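Side-chain contacts in intracellular serine protease (Bacillus licheniformis, PDB 4ZOQ), which probably acts as a subtilisin-like serine endopeptidase that processes lanthipeptide precursors, cutting peptide bonds in a sequence-specific manner: residues A286-S291 against Q335-M340; H308-S313 against G329-Y334. All blocks are in the same frame, centred on the assembly; numbering follows the deposited sequence.

Contact 1. Residues A286-S291 against Q335-M340; sequences AALVIS and QALKMM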
loop_
_atom_site.group_PDB
_atom_site.type_symbol
_atom_site.label_atom_id
_atom_site.label_comp_id
_atom_site.label_asym_id
_atom_site.label_seq_id
_atom_site.Cartn_x
_atom_site.Cartn_y
_atom_site.Cartn_z
ATOM N N ALA B 286 5.102 -9.075 -6.576
ATOM C CA ALA B 286 4.450 -8.831 -7.866
ATOM C C ALA B 286 5.406 -8.179 -8.869
ATOM O O ALA B 286 5.451 -8.561 -10.047
ATOM C CB ALA B 286 3.221 -7.970 -7.690
ATOM N N ALA B 287 6.160 -7.189 -8.392
ATOM C CA ALA B 287 7.160 -6.514 -9.219
ATOM C C ALA B 287 8.216 -7.525 -9.677
ATOM O O ALA B 287 8.704 -7.453 -10.805
ATOM C CB ALA B 287 7.804 -5.352 -8.464
ATOM N N LEU B 288 8.541 -8.487 -8.824
ATOM C CA LEU B 288 9.498 -9.508 -9.250
ATOM C C LEU B 288 8.951 -10.372 -10.396
ATOM O O LEU B 288 9.677 -10.663 -11.348
ATOM C CB LEU B 288 9.913 -10.399 -8.078
ATOM C CG LEU B 288 10.978 -9.867 -7.128
ATOM C CD1 LEU B 288 11.434 -11.006 -6.198
ATOM C CD2 LEU B 288 12.161 -9.290 -7.928
ATOM N N VAL B 289 7.678 -10.773 -10.294
ATOM C CA VAL B 289 7.043 -11.608 -11.310
ATOM C C VAL B 289 6.952 -10.842 -12.628
ATOM O O VAL B 289 7.298 -11.378 -13.685
ATOM C CB VAL B 289 5.651 -12.068 -10.874
ATOM C CG1 VAL B 289 4.862 -12.621 -12.064
ATOM C CG2 VAL B 289 5.776 -13.108 -9.782
ATOM N N ILE B 290 6.526 -9.581 -12.558
ATOM C CA ILE B 290 6.460 -8.767 -13.752
ATOM C C ILE B 290 7.853 -8.671 -14.402
ATOM O O ILE B 290 7.986 -8.850 -15.613
ATOM C CB ILE B 290 5.904 -7.348 -13.455
ATOM C CG1 ILE B 290 4.414 -7.418 -13.108
ATOM C CG2 ILE B 290 6.105 -6.429 -14.671
ATOM C CD1 ILE B 290 3.860 -6.215 -12.429
ATOM N N SER B 291 8.889 -8.440 -13.594
ATOM C CA SER B 291 10.250 -8.338 -14.111
ATOM C C SER B 291 10.662 -9.648 -14.809
ATOM O O SER B 291 11.105 -9.637 -15.960
ATOM C CB SER B 291 11.217 -8.016 -12.975
ATOM O OG SER B 291 10.896 -6.769 -12.373
ATOM N N GLN B 335 8.869 -19.009 -4.370
ATOM C CA GLN B 335 7.921 -19.974 -4.900
ATOM C C GLN B 335 7.248 -19.398 -6.132
ATOM O O GLN B 335 6.995 -20.106 -7.098
ATOM C CB GLN B 335 6.848 -20.331 -3.878
ATOM C CG GLN B 335 7.280 -21.272 -2.789
ATOM C CD GLN B 335 7.740 -22.626 -3.288
ATOM O OE1 GLN B 335 7.587 -22.975 -4.477
ATOM N NE2 GLN B 335 8.236 -23.444 -2.351
ATOM N N ALA B 336 6.949 -18.100 -6.071
ATOM C CA ALA B 336 6.341 -17.398 -7.196
ATOM C C ALA B 336 7.198 -17.531 -8.442
ATOM O O ALA B 336 6.696 -17.866 -9.521
ATOM C CB ALA B 336 6.130 -15.913 -6.854
ATOM N N LEU B 337 8.494 -17.294 -8.279
ATOM C CA LEU B 337 9.444 -17.366 -9.391
ATOM C C LEU B 337 9.632 -18.832 -9.807
ATOM O O LEU B 337 9.772 -19.150 -10.995
ATOM C CB LEU B 337 10.787 -16.711 -9.001
ATOM C CG LEU B 337 10.808 -15.194 -8.738
ATOM C CD1 LEU B 337 12.156 -14.769 -8.261
ATOM C CD2 LEU B 337 10.450 -14.387 -9.987
ATOM N N LYS B 338 9.582 -19.724 -8.824
ATOM C CA LYS B 338 9.806 -21.139 -9.087
ATOM C C LYS B 338 8.668 -21.706 -9.933
ATOM O O LYS B 338 8.878 -22.603 -10.763
ATOM C CB LYS B 338 9.926 -21.905 -7.772
ATOM C CG LYS B 338 10.377 -23.334 -7.884
ATOM C CD LYS B 338 10.189 -24.054 -6.537
ATOM C CE LYS B 338 9.282 -25.274 -6.685
ATOM N NZ LYS B 338 8.832 -25.819 -5.366
ATOM N N MET B 339 7.473 -21.146 -9.794
ATOM C CA MET B 339 6.393 -21.639 -10.642
ATOM C C MET B 339 6.331 -21.008 -12.006
ATOM O O MET B 339 5.437 -21.319 -12.778
ATOM C CB MET B 339 5.042 -21.478 -10.005
ATOM C CG MET B 339 4.747 -22.495 -8.949
ATOM S SD MET B 339 2.952 -22.511 -8.828
ATOM C CE MET B 339 2.565 -20.909 -9.601
ATOM N N MET B 340 7.283 -20.139 -12.310
ATOM C CA MET B 340 7.354 -19.556 -13.638
ATOM C C MET B 340 8.336 -20.327 -14.526
ATOM O O MET B 340 8.573 -19.951 -15.681
ATOM C CB MET B 340 7.772 -18.084 -13.548
ATOM C CG MET B 340 6.768 -17.182 -12.894
ATOM S SD MET B 340 7.438 -15.507 -12.770
ATOM C CE MET B 340 7.323 -15.000 -14.488
#
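With chi1 at 165°, Val-289 holds CG1 anti to its backbone N and CG2 beside that N, which sets CG2 against Ala-336 and CG1, with CG2 less closely, against the thioether of Met-340. Met-340 starts with CG beside its own N, runs extended through chi2, and bends at chi3 (74°), which turns the thioether onto this valine. Its SD lies 3.9 Å from Val-289 CG1, and its CE swings on to come 3.7 Å from Val-289 O. The other valine branch, CG2, meets Ala-336 CB at 4.1 Å. One residue on from that alanine, Leu-337 extends its branches toward Leu-288: CD2 lies 4.0 Å from Leu-288 O, while CD1 only loosely approaches Leu-288 CD1. Thus 335-340 packs against the long helix 275-297, which in the subtilase fold carries the probable nucleophile Ser-276 near its N-terminal end, although the contact lies away from the active site. Across the pair, methyl groups, a thioether and two backbone carbonyl oxygens meet, and the association relies on van der Waals packing and the burial of apolar surface, with no directional bond between the segments.

Contact 2. Residues H308-S313 against G329-Y334; sequences HILRKS and GEVRAY
Apolar packing between the segments is light: Leu-310 CD2 and Val-331 CG1 meet at 4.4 Å, the leucine bringing a terminal methyl up to one branch of the valine. Both side chains also rest on Thr-285 of helix 275-297 and on Phe-223 of strand 221-226. The polar contacts are one weak direct bond and water bridges. Arg-332 offers one edge of its guanidinium to the backbone of Ser-313, and NH2 donates a nearly straight (170°) but weak bond to Ser-313 O at 3.4 Å, with the oxygen close to the guanidinium plane. A bend at chi3 (-61°) turns the group onto that carbonyl. Here the connection leading out of helix 303-313 returns, and Arg-332 takes the N-cap position of helix 333-338, the short C-terminal helix laid onto the subtilase core. Two waters bridge the segments. One is modelled between Arg-332 NE, Ser-313 O and Glu-330 O, but its distances to all three are unusually short and its placement is therefore doubtful. A second water accepts from Arg-332 N at 3.0 Å and donates to Ser-313 OG at 2.9 Å. Within 308-313, that hydroxyl donates to Ile-309 O at 2.8 Å, which also accepts from Ser-313 N; the two donors approach from opposite faces of the carbonyl plane.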
loop_
_atom_site.group_PDB
_atom_site.type_symbol
_atom_site.label_atom_id
_atom_site.label_comp_id
_atom_site.label_asym_id
_atom_site.label_seq_id
_atom_site.Cartn_x
_atom_site.Cartn_y
_atom_site.Cartn_z
ATOM N N HIS B 308 -2.512 -14.552 -10.884
ATOM C CA HIS B 308 -2.579 -16.005 -11.000
ATOM C C HIS B 308 -1.299 -16.651 -10.448
ATOM O O HIS B 308 -1.353 -17.627 -9.714
ATOM C CB HIS B 308 -2.813 -16.424 -12.464
ATOM C CG HIS B 308 -2.981 -17.893 -12.639
ATOM N ND1 HIS B 308 -4.167 -18.540 -12.376
ATOM C CD2 HIS B 308 -2.091 -18.858 -12.974
ATOM C CE1 HIS B 308 -4.010 -19.840 -12.566
ATOM N NE2 HIS B 308 -2.760 -20.058 -12.931
ATOM N N ILE B 309 -0.146 -16.106 -10.807
ATOM C CA ILE B 309 1.108 -16.628 -10.294
ATOM C C ILE B 309 1.188 -16.489 -8.749
ATOM O O ILE B 309 1.571 -17.443 -8.069
ATOM C CB ILE B 309 2.285 -15.934 -10.980
ATOM C CG1 ILE B 309 2.297 -16.354 -12.446
ATOM C CG2 ILE B 309 3.600 -16.324 -10.315
ATOM C CD1 ILE B 309 3.143 -15.497 -13.328
ATOM N N LEU B 310 0.776 -15.341 -8.204
ATOM C CA LEU B 310 0.757 -15.128 -6.752
ATOM C C LEU B 310 -0.121 -16.127 -6.068
ATOM O O LEU B 310 0.251 -16.713 -5.036
ATOM C CB LEU B 310 0.250 -13.719 -6.406
ATOM C CG LEU B 310 1.194 -12.597 -6.845
ATOM C CD1 LEU B 310 0.622 -11.216 -6.648
ATOM C CD2 LEU B 310 2.488 -12.738 -6.034
ATOM N N ARG B 311 -1.301 -16.327 -6.647
ATOM C CA ARG B 311 -2.277 -17.226 -6.060
ATOM C C ARG B 311 -1.794 -18.690 -6.033
ATOM O O ARG B 311 -1.828 -19.325 -5.000
ATOM C CB ARG B 311 -3.606 -17.090 -6.795
ATOM C CG ARG B 311 -4.646 -18.113 -6.395
ATOM C CD ARG B 311 -5.977 -17.748 -6.995
ATOM N NE ARG B 311 -6.113 -18.167 -8.387
ATOM C CZ ARG B 311 -6.461 -19.385 -8.794
ATOM N NH1 ARG B 311 -6.683 -20.361 -7.914
ATOM N NH2 ARG B 311 -6.569 -19.620 -10.098
ATOM N N LYS B 312 -1.261 -19.194 -7.132
ATOM C CA LYS B 312 -0.868 -20.592 -7.159
ATOM C C LYS B 312 0.402 -20.888 -6.367
ATOM O O LYS B 312 0.629 -22.027 -5.974
ATOM C CB LYS B 312 -0.677 -21.065 -8.603
ATOM C CG LYS B 312 -1.969 -21.157 -9.378
ATOM C CD LYS B 312 -2.642 -22.488 -8.995
ATOM C CE LYS B 312 -3.757 -22.883 -9.954
ATOM N NZ LYS B 312 -4.727 -23.797 -9.289
ATOM N N SER B 313 1.218 -19.875 -6.099
ATOM C CA SER B 313 2.453 -20.114 -5.361
ATOM C C SER B 313 2.318 -19.887 -3.847
ATOM O O SER B 313 3.260 -20.108 -3.085
ATOM C CB SER B 313 3.582 -19.252 -5.935
ATOM O OG SER B 313 3.275 -17.874 -5.905
ATOM N N GLY B 329 -3.559 -17.592 1.021
ATOM C CA GLY B 329 -2.425 -18.043 1.816
ATOM C C GLY B 329 -1.230 -17.096 1.827
ATOM O O GLY B 329 -1.303 -15.925 1.378
ATOM N N GLU B 330 -0.109 -17.601 2.327
ATOM C CA GLU B 330 1.093 -16.790 2.444
ATOM C C GLU B 330 1.892 -16.745 1.164
ATOM O O GLU B 330 2.244 -17.794 0.594
ATOM C CB GLU B 330 1.983 -17.315 3.548
ATOM C CG GLU B 330 3.229 -16.475 3.787
ATOM C CD GLU B 330 4.007 -17.019 4.960
ATOM O OE1 GLU B 330 3.434 -17.879 5.651
ATOM O OE2 GLU B 330 5.140 -16.576 5.232
ATOM N N VAL B 331 2.103 -15.525 0.683
ATOM C CA VAL B 331 2.952 -15.272 -0.468
ATOM C C VAL B 331 4.425 -15.576 -0.186
ATOM O O VAL B 331 4.952 -15.196 0.841
ATOM C CB VAL B 331 2.817 -13.795 -0.948
ATOM C CG1 VAL B 331 3.929 -13.433 -1.953
ATOM C CG2 VAL B 331 1.448 -13.584 -1.555
ATOM N N ARG B 332 5.078 -16.263 -1.108
ATOM C CA ARG B 332 6.517 -16.529 -1.013
ATOM C C ARG B 332 7.142 -16.229 -2.356
ATOM O O ARG B 332 6.877 -16.930 -3.345
ATOM C CB ARG B 332 6.802 -17.969 -0.587
ATOM C CG ARG B 332 6.340 -18.303 0.844
ATOM C CD ARG B 332 6.455 -19.811 1.068
ATOM N NE ARG B 332 5.590 -20.505 0.108
ATOM C CZ ARG B 332 5.452 -21.828 0.022
ATOM N NH1 ARG B 332 6.151 -22.616 0.843
ATOM N NH2 ARG B 332 4.625 -22.356 -0.895
ATOM N N ALA B 333 7.968 -15.186 -2.403
ATOM C CA ALA B 333 8.538 -14.731 -3.674
ATOM C C ALA B 333 9.301 -15.835 -4.418
ATOM O O ALA B 333 9.130 -15.965 -5.625
ATOM C CB ALA B 333 9.458 -13.540 -3.431
ATOM N N TYR B 334 10.119 -16.633 -3.720
ATOM C CA TYR B 334 10.901 -17.670 -4.420
ATOM C C TYR B 334 9.989 -18.728 -5.026
ATOM O O TYR B 334 10.287 -19.265 -6.075
ATOM C CB TYR B 334 11.938 -18.333 -3.499
ATOM C CG TYR B 334 11.364 -19.330 -2.531
ATOM C CD1 TYR B 334 10.911 -18.915 -1.269
ATOM C CD2 TYR B 334 11.274 -20.687 -2.865
ATOM C CE1 TYR B 334 10.376 -19.817 -0.372
ATOM C CE2 TYR B 334 10.753 -21.593 -1.982
ATOM C CZ TYR B 334 10.302 -21.155 -0.726
ATOM O OH TYR B 334 9.775 -22.050 0.172
HETATM O O HOH W 1 3.005 -16.589 -3.314
HETATM O O HOH W 2 3.881 -19.080 -0.922
#

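In the fold
The two contacts lie side by side, their centres about 8 Å apart. Helices 275-297 and 303-313 follow one another in sequence, and helix 333-338, which both contacts use, packs beside them near the C-terminal end of the model. The order along the chain is 286-291, 308-313, 329-334 and 335-340, the last two running directly into each other, which places both halves of contact 2 between those of contact 1. They also touch directly: Ala-336 CA comes 3.4 Å from Ser-313 OG, and Val-289 CG1 comes 3.6 Å from Ile-309 CD1. Together they fasten the C-terminal part of the chain to two helices of the subtilase fold, away from the predicted catalytic residues.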